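Local coordinates for protein putative methylthioribose-1-phosphate isomerase (Archaeoglobus fulgidus, PDB 1T5O) that probably catalyses the interconversion of methylthioribose-1-phosphate and methylthioribulose-1-phosphate, an isomerisation in methionine biosynthesis, at residues A[15-20]-A[157-162]; A[10-15]-A[54-59]. One frame throughout, in Å; residues are numbered along the deposited sequence.

Both contacts are buried and draw on the same N-terminal strand, 12-15; its last residue, Ile-15, lies in a segment of each but touches across only in contact 1. The centres of contact 1 and contact 2 are about 14 Å apart. Contact 2 lies farther out, about 17 Å from the centre of the chain, and packs the start of the strand on helix 47-61 through apolar side chains, without a hydrogen bond. Contact 1, its centre about 9 Å from that of the chain, follows the chain beyond the strand to loop 157-162. Its chemistry is mixed: three aliphatic side chains meet, and an amide adds a weak hydrogen bond close to the predicted substrate-binding residue Arg-45.

Contact 1. Residues A[15-20]-A[157-162]; sequences IDQTKL and GRLATV
Gln-17 and Leu-159 bring the two backbones no nearer than 7.8 Å, CA to CA, a spacing that leaves side chains to bridge a short 3-10 turn (17-19) and a loop. That loop, 157-162, runs between strand 149-152 of the mixed, largely parallel sheet and helix 167-176, on the Rossmann-like side of the IF-2B family fold; the 3-10 turn follows the last strand residue, Ile-15, of the N-terminal antiparallel sheet. Leu-159 is the central residue, 91 Å² of it buried by 15-20, and its two methyls part company. Leu-159 CD1 meets Leu-20 CD2 tip to tip at 3.7 Å. Leu-159 CD2, in turn, lies 4.0 Å from Ile-15 CD1, and the side chains of Ile-15 and Leu-159 cross at about a right angle. Below the branch, CB of Leu-159 rests 3.7 Å from CD of Gln-17, the two side chains sliding past each other in opposite directions. Gln-17 reaches this place because CG stands anti to the carbonyl carbon (chi1 -75°) and the chain is extended beyond it (chi2 178°). At its end both polar atoms of the amide find partners, one of them weakly: NE2 gives a weak bond to the backbone oxygen of Leu-159, and OE1 accepts a hydrogen bond from NH1 of Arg-45, a predicted substrate-binding residue. Gln-17 may therefore help to position that guanidinium group as a second-shell residue. With an alanine here, Arg-45 would probably lose an acceptor and the Leu-159 carbonyl its amide donor, with a gap opened beside Leu-159 CB. The weakness of the amide bond is one of direction: Gln-17 NE2 to Leu-159 O measures 3.1 Å, but the N-H...O angle is only 127°.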
loop_
_atom_site.group_PDB
_atom_site.type_symbol
_atom_site.label_atom_id
_atom_site.label_comp_id
_atom_site.label_asym_id
_atom_site.label_seq_id
_atom_site.Cartn_x
_atom_site.Cartn_y
_atom_site.Cartn_z
ATOM N N ILE A 15 -16.240 20.486 -8.092
ATOM C CA ILE A 15 -15.292 20.565 -6.996
ATOM C C ILE A 15 -14.017 20.067 -7.678
ATOM O O ILE A 15 -14.025 19.006 -8.310
ATOM C CB ILE A 15 -15.657 19.590 -5.853
ATOM C CG1 ILE A 15 -16.745 20.192 -4.971
ATOM C CG2 ILE A 15 -14.416 19.261 -5.029
ATOM C CD1 ILE A 15 -17.300 19.217 -3.942
ATOM N N ASP A 16 -12.930 20.818 -7.564
ATOM C CA ASP A 16 -11.666 20.419 -8.199
ATOM C C ASP A 16 -10.956 19.403 -7.295
ATOM O O ASP A 16 -10.142 19.774 -6.449
ATOM C CB ASP A 16 -10.754 21.638 -8.392
ATOM C CG ASP A 16 -9.577 21.351 -9.305
ATOM O OD1 ASP A 16 -9.304 20.166 -9.588
ATOM O OD2 ASP A 16 -8.918 22.316 -9.743
ATOM N N GLN A 17 -11.245 18.121 -7.497
ATOM C CA GLN A 17 -10.661 17.075 -6.666
ATOM C C GLN A 17 -9.141 16.986 -6.695
ATOM O O GLN A 17 -8.534 16.547 -5.731
ATOM C CB GLN A 17 -11.309 15.721 -6.999
ATOM C CG GLN A 17 -12.719 15.604 -6.424
ATOM C CD GLN A 17 -13.408 14.301 -6.784
ATOM O OE1 GLN A 17 -12.881 13.221 -6.526
ATOM N NE2 GLN A 17 -14.597 14.397 -7.376
ATOM N N THR A 18 -8.518 17.428 -7.774
ATOM C CA THR A 18 -7.063 17.395 -7.841
ATOM C C THR A 18 -6.446 18.318 -6.776
ATOM O O THR A 18 -5.265 18.203 -6.467
ATOM C CB THR A 18 -6.549 17.844 -9.225
ATOM O OG1 THR A 18 -6.655 19.269 -9.330
ATOM C CG2 THR A 18 -7.374 17.192 -10.334
ATOM N N LYS A 19 -7.253 19.213 -6.208
ATOM C CA LYS A 19 -6.787 20.160 -5.191
ATOM C C LYS A 19 -6.890 19.610 -3.778
ATOM O O LYS A 19 -6.297 20.149 -2.831
ATOM C CB LYS A 19 -7.610 21.446 -5.278
ATOM C CG LYS A 19 -6.815 22.678 -5.626
ATOM C CD LYS A 19 -6.287 22.597 -7.040
ATOM C CE LYS A 19 -5.448 23.823 -7.367
ATOM N NZ LYS A 19 -6.079 24.670 -8.426
ATOM N N LEU A 20 -7.673 18.552 -3.632
ATOM C CA LEU A 20 -7.865 17.907 -2.335
ATOM C C LEU A 20 -6.608 17.130 -1.988
ATOM O O LEU A 20 -5.897 16.689 -2.881
ATOM C CB LEU A 20 -9.052 16.938 -2.417
ATOM C CG LEU A 20 -10.462 17.340 -1.948
ATOM C CD1 LEU A 20 -10.577 18.810 -1.668
ATOM C CD2 LEU A 20 -11.482 16.853 -2.982
ATOM N N GLY A 157 -17.773 7.696 -2.128
ATOM C CA GLY A 157 -18.502 8.701 -1.387
ATOM C C GLY A 157 -19.139 9.771 -2.251
ATOM O O GLY A 157 -19.405 9.552 -3.436
ATOM N N ARG A 158 -19.359 10.946 -1.658
ATOM C CA ARG A 158 -20.026 12.040 -2.351
ATOM C C ARG A 158 -19.175 12.734 -3.403
ATOM O O ARG A 158 -19.698 13.480 -4.226
ATOM C CB ARG A 158 -20.584 13.069 -1.334
ATOM C CG ARG A 158 -19.546 13.823 -0.458
ATOM C CD ARG A 158 -20.311 14.812 0.441
ATOM N NE ARG A 158 -19.508 15.606 1.377
ATOM C CZ ARG A 158 -18.782 16.673 1.053
ATOM N NH1 ARG A 158 -18.721 17.099 -0.200
ATOM N NH2 ARG A 158 -18.148 17.349 2.008
ATOM N N LEU A 159 -17.871 12.500 -3.400
ATOM C CA LEU A 159 -17.057 13.121 -4.423
ATOM C C LEU A 159 -17.181 12.297 -5.716
ATOM O O LEU A 159 -17.172 12.857 -6.817
ATOM C CB LEU A 159 -15.594 13.227 -3.959
ATOM C CG LEU A 159 -15.371 14.252 -2.832
ATOM C CD1 LEU A 159 -13.935 14.165 -2.305
ATOM C CD2 LEU A 159 -15.681 15.660 -3.341
ATOM N N ALA A 160 -17.362 10.978 -5.555
ATOM C CA ALA A 160 -17.487 10.027 -6.660
ATOM C C ALA A 160 -18.906 9.987 -7.262
ATOM O O ALA A 160 -19.149 9.344 -8.298
ATOM C CB ALA A 160 -17.090 8.635 -6.171
ATOM N N THR A 161 -19.851 10.641 -6.599
ATOM C CA THR A 161 -21.209 10.681 -7.100
ATOM C C THR A 161 -21.579 12.152 -7.148
ATOM O O THR A 161 -20.707 12.997 -6.946
ATOM C CB THR A 161 -22.156 9.892 -6.176
ATOM O OG1 THR A 161 -22.084 10.417 -4.846
ATOM C CG2 THR A 161 -21.758 8.427 -6.151
ATOM N N VAL A 162 -22.840 12.473 -7.424
ATOM C CA VAL A 162 -23.260 13.882 -7.438
ATOM C C VAL A 162 -23.313 14.327 -5.978
ATOM O O VAL A 162 -22.877 15.438 -5.627
ATOM C CB VAL A 162 -24.643 14.067 -8.104
ATOM C CG1 VAL A 162 -25.149 15.476 -7.868
ATOM C CG2 VAL A 162 -24.534 13.812 -9.609
#

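Contact 2. Residues A[10-15]-A[54-59]; sequences DGLKLI and GAYGIA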
loop_
_atom_site.group_PDB
_atom_site.type_symbol
_atom_site.label_atom_id
_atom_site.label_comp_id
_atom_site.label_asym_id
_atom_site.label_seq_id
_atom_site.Cartn_x
_atom_site.Cartn_y
_atom_site.Cartn_z
ATOM N N ASP A 10 -25.468 28.974 -12.674
ATOM C CA ASP A 10 -25.039 29.978 -13.642
ATOM C C ASP A 10 -23.817 29.409 -14.343
ATOM O O ASP A 10 -22.789 30.070 -14.473
ATOM C CB ASP A 10 -24.685 31.301 -12.957
ATOM C CG ASP A 10 -25.860 31.902 -12.206
ATOM O OD1 ASP A 10 -27.022 31.676 -12.616
ATOM O OD2 ASP A 10 -25.615 32.616 -11.207
ATOM N N GLY A 11 -23.936 28.159 -14.780
ATOM C CA GLY A 11 -22.832 27.515 -15.455
ATOM C C GLY A 11 -22.416 26.255 -14.734
ATOM O O GLY A 11 -22.769 26.052 -13.568
ATOM N N LEU A 12 -21.654 25.417 -15.434
ATOM C CA LEU A 12 -21.181 24.151 -14.885
ATOM C C LEU A 12 -20.106 24.343 -13.819
ATOM O O LEU A 12 -19.026 24.863 -14.106
ATOM C CB LEU A 12 -20.624 23.280 -16.010
ATOM C CG LEU A 12 -20.604 21.762 -15.801
ATOM C CD1 LEU A 12 -20.076 21.083 -17.074
ATOM C CD2 LEU A 12 -19.745 21.407 -14.588
ATOM N N LYS A 13 -20.397 23.914 -12.600
ATOM C CA LYS A 13 -19.429 24.028 -11.510
ATOM C C LYS A 13 -19.034 22.628 -11.025
ATOM O O LYS A 13 -19.887 21.735 -10.961
ATOM C CB LYS A 13 -20.025 24.809 -10.341
ATOM C CG LYS A 13 -20.639 26.161 -10.698
ATOM C CD LYS A 13 -19.586 27.196 -11.094
ATOM C CE LYS A 13 -20.232 28.580 -11.296
ATOM N NZ LYS A 13 -20.924 29.043 -10.043
ATOM N N LEU A 14 -17.749 22.446 -10.698
ATOM C CA LEU A 14 -17.223 21.167 -10.189
ATOM C C LEU A 14 -16.265 21.415 -9.038
ATOM O O LEU A 14 -15.537 22.412 -9.023
ATOM C CB LEU A 14 -16.359 20.418 -11.207
ATOM C CG LEU A 14 -16.449 20.366 -12.722
ATOM C CD1 LEU A 14 -15.114 19.881 -13.239
ATOM C CD2 LEU A 14 -17.555 19.442 -13.166
ATOM N N ILE A 15 -16.240 20.486 -8.092
ATOM C CA ILE A 15 -15.292 20.565 -6.996
ATOM C C ILE A 15 -14.017 20.067 -7.678
ATOM O O ILE A 15 -14.025 19.006 -8.310
ATOM C CB ILE A 15 -15.657 19.590 -5.853
ATOM C CG1 ILE A 15 -16.745 20.192 -4.971
ATOM C CG2 ILE A 15 -14.416 19.261 -5.029
ATOM C CD1 ILE A 15 -17.300 19.217 -3.942
ATOM N N GLY A 54 -21.275 14.315 -18.434
ATOM C CA GLY A 54 -21.686 14.130 -19.813
ATOM C C GLY A 54 -22.928 14.943 -20.150
ATOM O O GLY A 54 -22.964 15.620 -21.177
ATOM N N ALA A 55 -23.943 14.878 -19.287
ATOM C CA ALA A 55 -25.198 15.611 -19.499
ATOM C C ALA A 55 -25.031 17.122 -19.394
ATOM O O ALA A 55 -25.550 17.861 -20.224
ATOM C CB ALA A 55 -26.264 15.138 -18.507
ATOM N N TYR A 56 -24.332 17.591 -18.365
ATOM C CA TYR A 56 -24.135 19.031 -18.228
ATOM C C TYR A 56 -23.274 19.500 -19.390
ATOM O O TYR A 56 -23.347 20.662 -19.792
ATOM C CB TYR A 56 -23.443 19.380 -16.910
ATOM C CG TYR A 56 -24.354 19.317 -15.703
ATOM C CD1 TYR A 56 -25.580 19.990 -15.689
ATOM C CD2 TYR A 56 -23.969 18.636 -14.555
ATOM C CE1 TYR A 56 -26.397 19.985 -14.547
ATOM C CE2 TYR A 56 -24.765 18.624 -13.413
ATOM C CZ TYR A 56 -25.970 19.295 -13.410
ATOM O OH TYR A 56 -26.745 19.277 -12.273
ATOM N N GLY A 57 -22.461 18.583 -19.920
ATOM C CA GLY A 57 -21.599 18.918 -21.041
ATOM C C GLY A 57 -22.426 19.411 -22.215
ATOM O O GLY A 57 -22.084 20.413 -22.839
ATOM N N ILE A 58 -23.516 18.695 -22.505
ATOM C CA ILE A 58 -24.430 19.031 -23.598
ATOM C C ILE A 58 -25.145 20.354 -23.307
ATOM O O ILE A 58 -25.337 21.166 -24.210
ATOM C CB ILE A 58 -25.487 17.895 -23.805
ATOM C CG1 ILE A 58 -24.783 16.575 -24.158
ATOM C CG2 ILE A 58 -26.522 18.298 -24.860
ATOM C CD1 ILE A 58 -23.801 16.643 -25.348
ATOM N N ALA A 59 -25.546 20.571 -22.051
ATOM C CA ALA A 59 -26.209 21.821 -21.684
ATOM C C ALA A 59 -25.191 22.943 -21.869
ATOM O O ALA A 59 -25.513 24.049 -22.318
ATOM C CB ALA A 59 -26.679 21.774 -20.242
#
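Helix 47-61 packs against strand 12-15, the middle strand of the N-terminal three-stranded antiparallel sheet, where Leu-12 meets Tyr-56. The backbones come within 6.8 Å at the CA atoms of these two residues. CG of Leu-12 stands anti to its own backbone nitrogen (chi1 -156°), which carries the branch toward the helix. Leu-12 CD1 lies 3.8 Å and Leu-12 CG 3.9 Å from Tyr-56 CB, and the two side chains cross obliquely. The contact thus falls on the root of the tyrosine; the end of the Tyr-56 side chain leads away from strand 12-15, and the side chain also touches Trp-8 of strand 6-8 and Ala-122 and Ala-126 of helix 111-141. Leu-12 CD1 also comes within 4.5 Å of Gly-57 N. Ile-6 of strand 6-8 packs on Leu-12 as well. No hydrogen bond links the two segments, and only 94 Å² is buried between them. The evidence points to a small contact, apolar between its side chains, which probably contributes through van der Waals packing and the exclusion of water, with no directional bond between strand and helix segments.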